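Local coordinates for pectate lyase (Paenibacillus sp. 0602, PDB 5GT5), which cleaves polygalacturonate and partly methylated pectins inside the chain by eliminative lysis, probably with the help of calcium, at residues A80-V85 / L135-E140; W203-I208 / D235-S240. The protein carries 1 engineered substitution. All blocks are in the same frame, centred on the assembly; numbering follows the deposited sequence.

Contact 1. Residues A80-V85 / L135-E140; sequences ALTHPV and LWEWDE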
loop_
_atom_site.group_PDB
_atom_site.type_symbol
_atom_site.label_atom_id
_atom_site.label_comp_id
_atom_site.label_asym_id
_atom_site.label_seq_id
_atom_site.Cartn_x
_atom_site.Cartn_y
_atom_site.Cartn_z
ATOM N N ALA A 80 -0.740 -21.737 28.298
ATOM C CA ALA A 80 -0.974 -23.124 27.953
ATOM C C ALA A 80 -1.680 -23.762 29.143
ATOM O O ALA A 80 -1.246 -23.622 30.302
ATOM C CB ALA A 80 0.354 -23.817 27.648
ATOM N N LEU A 81 -2.786 -24.442 28.853
ATOM C CA LEU A 81 -3.599 -25.107 29.876
ATOM C C LEU A 81 -3.473 -26.615 29.884
ATOM O O LEU A 81 -3.840 -27.242 30.883
ATOM C CB LEU A 81 -5.076 -24.768 29.659
ATOM C CG LEU A 81 -5.369 -23.273 29.522
ATOM C CD1 LEU A 81 -6.833 -22.964 29.165
ATOM C CD2 LEU A 81 -4.944 -22.569 30.812
ATOM N N THR A 82 -2.998 -27.211 28.788
ATOM C CA THR A 82 -3.073 -28.683 28.650
ATOM C C THR A 82 -1.847 -29.394 28.089
ATOM O O THR A 82 -1.571 -30.521 28.477
ATOM C CB THR A 82 -4.270 -29.114 27.759
ATOM O OG1 THR A 82 -4.143 -28.422 26.498
ATOM C CG2 THR A 82 -5.629 -28.792 28.424
ATOM N N HIS A 83 -1.097 -28.778 27.179
ATOM C CA HIS A 83 0.019 -29.518 26.594
ATOM C C HIS A 83 1.185 -29.579 27.579
ATOM O O HIS A 83 1.635 -28.528 28.046
ATOM C CB HIS A 83 0.497 -28.937 25.256
ATOM C CG HIS A 83 1.267 -29.916 24.432
ATOM N ND1 HIS A 83 2.506 -30.409 24.813
ATOM C CD2 HIS A 83 0.951 -30.534 23.272
ATOM C CE1 HIS A 83 2.916 -31.279 23.906
ATOM N NE2 HIS A 83 1.985 -31.382 22.966
ATOM N N PRO A 84 1.657 -30.792 27.894
ATOM C CA PRO A 84 2.723 -30.881 28.910
ATOM C C PRO A 84 3.994 -30.084 28.560
ATOM O O PRO A 84 4.637 -29.543 29.457
ATOM C CB PRO A 84 3.012 -32.386 28.978
ATOM C CG PRO A 84 2.525 -32.961 27.686
ATOM C CD PRO A 84 1.302 -32.110 27.335
ATOM N N VAL A 85 4.332 -29.985 27.279
ATOM C CA VAL A 85 5.529 -29.250 26.887
ATOM C C VAL A 85 5.283 -27.760 27.039
ATOM O O VAL A 85 6.107 -27.049 27.595
ATOM C CB VAL A 85 5.952 -29.593 25.457
ATOM C CG1 VAL A 85 7.073 -28.680 24.984
ATOM C CG2 VAL A 85 6.389 -31.064 25.360
ATOM N N LEU A 135 2.477 -25.046 18.470
ATOM C CA LEU A 135 1.577 -23.970 18.877
ATOM C C LEU A 135 0.138 -24.497 18.933
ATOM O O LEU A 135 -0.819 -23.728 18.739
ATOM C CB LEU A 135 1.688 -22.756 17.933
ATOM C CG LEU A 135 1.149 -21.430 18.498
ATOM C CD1 LEU A 135 1.971 -20.942 19.695
ATOM C CD2 LEU A 135 1.147 -20.362 17.432
ATOM N N TRP A 136 -0.016 -25.793 19.232
ATOM C CA TRP A 136 -1.336 -26.403 19.418
ATOM C C TRP A 136 -1.372 -27.112 20.760
ATOM O O TRP A 136 -0.365 -27.683 21.182
ATOM C CB TRP A 136 -1.655 -27.402 18.293
ATOM C CG TRP A 136 -2.971 -28.166 18.494
ATOM C CD1 TRP A 136 -4.220 -27.800 18.053
ATOM C CD2 TRP A 136 -3.137 -29.401 19.205
ATOM N NE1 TRP A 136 -5.150 -28.748 18.440
ATOM C CE2 TRP A 136 -4.515 -29.735 19.149
ATOM C CE3 TRP A 136 -2.247 -30.257 19.885
ATOM C CZ2 TRP A 136 -5.019 -30.888 19.752
ATOM C CZ3 TRP A 136 -2.743 -31.407 20.471
ATOM C CH2 TRP A 136 -4.109 -31.704 20.420
ATOM N N GLU A 137 -2.526 -27.091 21.426
ATOM C CA GLU A 137 -2.805 -27.972 22.568
ATOM C C GLU A 137 -4.276 -28.314 22.543
ATOM O O GLU A 137 -5.052 -27.677 21.856
ATOM C CB GLU A 137 -2.386 -27.335 23.899
ATOM C CG GLU A 137 -3.268 -26.151 24.314
ATOM C CD GLU A 137 -2.954 -25.673 25.716
ATOM O OE1 GLU A 137 -1.920 -26.115 26.289
ATOM O OE2 GLU A 137 -3.740 -24.855 26.239
ATOM N N TRP A 138 -4.624 -29.375 23.263
ATOM C CA TRP A 138 -5.997 -29.846 23.381
ATOM C C TRP A 138 -6.880 -28.820 24.099
ATOM O O TRP A 138 -6.461 -28.171 25.058
ATOM C CB TRP A 138 -5.928 -31.178 24.144
ATOM C CG TRP A 138 -7.258 -31.811 24.502
ATOM C CD1 TRP A 138 -7.938 -31.669 25.680
ATOM C CD2 TRP A 138 -8.037 -32.712 23.690
ATOM N NE1 TRP A 138 -9.088 -32.429 25.655
ATOM C CE2 TRP A 138 -9.171 -33.081 24.449
ATOM C CE3 TRP A 138 -7.871 -33.253 22.412
ATOM C CZ2 TRP A 138 -10.159 -33.945 23.961
ATOM C CZ3 TRP A 138 -8.848 -34.150 21.917
ATOM C CH2 TRP A 138 -9.986 -34.473 22.696
ATOM N N ASP A 139 -8.113 -28.694 23.632
ATOM C CA ASP A 139 -9.039 -27.742 24.236
ATOM C C ASP A 139 -10.081 -28.382 25.158
ATOM O O ASP A 139 -11.092 -28.920 24.676
ATOM C CB ASP A 139 -9.773 -26.975 23.150
ATOM C CG ASP A 139 -10.847 -26.097 23.701
ATOM O OD1 ASP A 139 -10.729 -25.623 24.869
ATOM O OD2 ASP A 139 -11.860 -25.889 22.972
ATOM N N GLU A 140 -9.864 -28.275 26.470
ATOM C CA GLU A 140 -10.926 -28.552 27.428
ATOM C C GLU A 140 -11.794 -27.330 27.719
ATOM O O GLU A 140 -13.034 -27.460 27.834
ATOM C CB GLU A 140 -10.346 -29.054 28.736
ATOM C CG GLU A 140 -9.752 -30.455 28.645
ATOM C CD GLU A 140 -10.796 -31.565 28.628
ATOM O OE1 GLU A 140 -11.926 -31.367 29.172
ATOM O OE2 GLU A 140 -10.489 -32.664 28.079
#
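The carboxylate of Glu137 collects three consecutive backbone N-H groups of the 80-85 turn. Leu81 N meets the syn lone pair of Glu137 OE2 at 2.8 Å in a nearly straight bond (171°). Two more donors share Glu137 OE1: Thr82 N at 2.9 Å and His83 N also at 2.9 Å, both from the same face of the carboxylate plane and well above it. Side-chain torsions account for this reach, since CG of Glu137 sits between its own N and carbonyl carbon (chi1 70°) and the chain then runs out extended. Asn149 ND2 gives Glu137 OE2 a second donor, so each oxygen of this buried acid accepts two bonds, and the negative charge is probably stabilised by the converging N-H dipoles. The polysaccharide lyase 1 fold is a right-handed parallel beta-helix, and the contact joins the loop following strand 131-133 to the turn that leads into helix 84-89. A fourth bond runs in the same direction, from 80-85 to 135-140, but from a side chain to a backbone carbonyl: Thr82 OG1 donates to Trp138 O at 2.7 Å, in the carbonyl plane and on a lone pair. His83 N-caps the helix, its ND1 accepting from Val85 N (3.1 Å) in the ring plane. Apolar packing is modest, with His83 CB lying 3.6 Å from Glu137 CB.

Contact 2. Residues W203-I208 / D235-S240; sequences WVTRQI and DIIAIS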
loop_
_atom_site.group_PDB
_atom_site.type_symbol
_atom_site.label_atom_id
_atom_site.label_comp_id
_atom_site.label_asym_id
_atom_site.label_seq_id
_atom_site.Cartn_x
_atom_site.Cartn_y
_atom_site.Cartn_z
ATOM N N TRP A 203 3.613 -34.596 18.156
ATOM C CA TRP A 203 3.138 -33.553 19.060
ATOM C C TRP A 203 1.755 -33.835 19.642
ATOM O O TRP A 203 1.498 -33.643 20.848
ATOM C CB TRP A 203 3.125 -32.219 18.309
ATOM C CG TRP A 203 2.805 -31.018 19.172
ATOM C CD1 TRP A 203 1.648 -30.280 19.159
ATOM C CD2 TRP A 203 3.654 -30.415 20.160
ATOM N NE1 TRP A 203 1.730 -29.260 20.076
ATOM C CE2 TRP A 203 2.940 -29.332 20.721
ATOM C CE3 TRP A 203 4.929 -30.718 20.652
ATOM C CZ2 TRP A 203 3.472 -28.513 21.723
ATOM C CZ3 TRP A 203 5.460 -29.910 21.648
ATOM C CH2 TRP A 203 4.737 -28.816 22.172
ATOM N N VAL A 204 0.857 -34.284 18.768
ATOM C CA VAL A 204 -0.481 -34.652 19.200
ATOM C C VAL A 204 -0.454 -35.913 20.090
ATOM O O VAL A 204 -1.144 -35.967 21.100
ATOM C CB VAL A 204 -1.428 -34.834 18.015
ATOM C CG1 VAL A 204 -2.756 -35.452 18.479
ATOM C CG2 VAL A 204 -1.687 -33.501 17.347
ATOM N N THR A 205 0.369 -36.893 19.748
ATOM C CA THR A 205 0.440 -38.095 20.580
ATOM C C THR A 205 0.955 -37.785 21.989
ATOM O O THR A 205 0.432 -38.319 22.976
ATOM C CB THR A 205 1.324 -39.132 19.908
ATOM O OG1 THR A 205 0.715 -39.507 18.669
ATOM C CG2 THR A 205 1.494 -40.388 20.809
ATOM N N ARG A 206 1.946 -36.895 22.084
ATOM C CA ARG A 206 2.416 -36.469 23.394
ATOM C C ARG A 206 1.319 -35.810 24.211
ATOM O O ARG A 206 1.177 -36.071 25.402
ATOM C CB ARG A 206 3.622 -35.550 23.296
ATOM C CG ARG A 206 4.923 -36.322 23.153
ATOM C CD ARG A 206 6.107 -35.398 22.878
ATOM N NE ARG A 206 6.206 -35.183 21.451
ATOM C CZ ARG A 206 6.932 -34.223 20.880
ATOM N NH1 ARG A 206 7.637 -33.380 21.638
ATOM N NH2 ARG A 206 6.943 -34.105 19.550
ATOM N N GLN A 207 0.484 -34.995 23.563
ATOM C CA GLN A 207 -0.634 -34.405 24.288
ATOM C C GLN A 207 -1.617 -35.484 24.771
ATOM O O GLN A 207 -2.081 -35.457 25.913
ATOM C CB GLN A 207 -1.366 -33.418 23.356
ATOM C CG GLN A 207 -2.718 -32.882 23.882
ATOM C CD GLN A 207 -2.516 -31.933 25.027
ATOM O OE1 GLN A 207 -2.465 -30.721 24.824
ATOM N NE2 GLN A 207 -2.355 -32.473 26.244
ATOM N N ILE A 208 -1.967 -36.409 23.887
ATOM C CA ILE A 208 -2.952 -37.430 24.252
ATOM C C ILE A 208 -2.396 -38.373 25.339
ATOM O O ILE A 208 -3.117 -38.723 26.277
ATOM C CB ILE A 208 -3.476 -38.193 23.032
ATOM C CG1 ILE A 208 -4.707 -37.493 22.433
ATOM C CG2 ILE A 208 -4.007 -39.561 23.433
ATOM C CD1 ILE A 208 -4.474 -36.083 21.934
ATOM N N ASP A 235 -7.828 -43.544 18.243
ATOM C CA ASP A 235 -8.869 -42.834 17.500
ATOM C C ASP A 235 -8.744 -41.355 17.737
ATOM O O ASP A 235 -8.839 -40.556 16.796
ATOM C CB ASP A 235 -10.260 -43.254 17.969
ATOM C CG ASP A 235 -10.678 -44.632 17.492
ATOM O OD1 ASP A 235 -10.159 -45.174 16.488
ATOM O OD2 ASP A 235 -11.589 -45.174 18.160
ATOM N N ILE A 236 -8.561 -40.970 18.998
ATOM C CA ILE A 236 -8.499 -39.534 19.322
ATOM C C ILE A 236 -7.247 -38.878 18.736
ATOM O O ILE A 236 -7.315 -37.773 18.204
ATOM C CB ILE A 236 -8.686 -39.299 20.825
ATOM C CG1 ILE A 236 -10.090 -39.802 21.251
ATOM C CG2 ILE A 236 -8.407 -37.832 21.231
ATOM C CD1 ILE A 236 -10.266 -39.800 22.761
ATOM N N ILE A 237 -6.121 -39.572 18.755
ATOM C CA ILE A 237 -4.943 -39.041 18.088
ATOM C C ILE A 237 -5.203 -38.864 16.578
ATOM O O ILE A 237 -4.866 -37.814 16.005
ATOM C CB ILE A 237 -3.766 -39.990 18.329
ATOM C CG1 ILE A 237 -3.304 -39.869 19.779
ATOM C CG2 ILE A 237 -2.618 -39.719 17.364
ATOM C CD1 ILE A 237 -2.410 -41.039 20.191
ATOM N N ALA A 238 -5.825 -39.842 15.930
ATOM C CA ALA A 238 -6.076 -39.733 14.488
ATOM C C ALA A 238 -7.032 -38.597 14.146
ATOM O O ALA A 238 -6.806 -37.867 13.176
ATOM C CB ALA A 238 -6.646 -41.064 13.947
ATOM N N ILE A 239 -8.097 -38.452 14.936
ATOM C CA ILE A 239 -9.099 -37.420 14.670
ATOM C C ILE A 239 -8.519 -36.020 14.975
ATOM O O ILE A 239 -8.823 -35.029 14.294
ATOM C CB ILE A 239 -10.419 -37.699 15.444
ATOM C CG1 ILE A 239 -11.059 -39.010 14.940
ATOM C CG2 ILE A 239 -11.357 -36.485 15.377
ATOM C CD1 ILE A 239 -11.943 -39.683 15.956
ATOM N N SER A 240 -7.655 -35.939 15.974
ATOM C CA SER A 240 -7.013 -34.672 16.347
ATOM C C SER A 240 -5.861 -34.329 15.431
ATOM O O SER A 240 -5.338 -33.233 15.540
ATOM C CB SER A 240 -6.464 -34.729 17.774
ATOM O OG SER A 240 -7.478 -34.985 18.718
#
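Ile236 O is gripped by two donors of one residue, Ser240 N at 2.9 Å and Ser240 OG at 2.8 Å, which come from opposite faces of its carbonyl plane. The hydroxyl is thereby turned back onto its own helix, while Ser240 CB faces helix 203-212. The two helices, which decorate the beta-helix core of this lyase, pack with their short segments closer to antiparallel than to parallel (138°) and their axes 9.5 Å apart. No hydrogen bond crosses between the segments; the contact is made largely by branched aliphatic side chains. Ile237 has the largest share: its CG1 lies 3.7 Å from Ile208 CB and comes equally near Ile208 CG2, while its CG2, anti to the backbone N, turns to Thr205 OG1 at 3.6 Å. That hydroxyl has its polar partners on its own side, Ser202 OG and Ser199 O, and the methyl only packs against it. Replacing Ile237 with an alanine would probably open a gap between the helices, leaving Ile208 without the methylene and CD1 methyl that cover its branch. Tyr221 of helix 219-225 touches both Ile208 and Ile236. At the other end of the interface, Val204 CG1 abuts Ser240 CB at 3.8 Å.

Contacts 1 and 2 lie on the same side of the chain's centre, their centres about 12 Å apart, and helix 203-212 bridges them. One flank of that helix packs on 235-240, while Trp203 and Gln207 reach to contact 1. Trp136 O lies 2.8 Å from Trp203 NE1 and Trp138 N 3.0 Å from Gln207 OE1, both probable hydrogen bonds; Gln207 NE2 also donates to Thr82 O, so one amide joins both segments of contact 1. The Trp136 side chain is about 8 Å from that of Asp174 and about 11 Å from that of Asp152, both probable calcium ligands. Through Trp136, contact 1 therefore comes near the probable metal site without reaching it, whereas contact 2 is packing away from it.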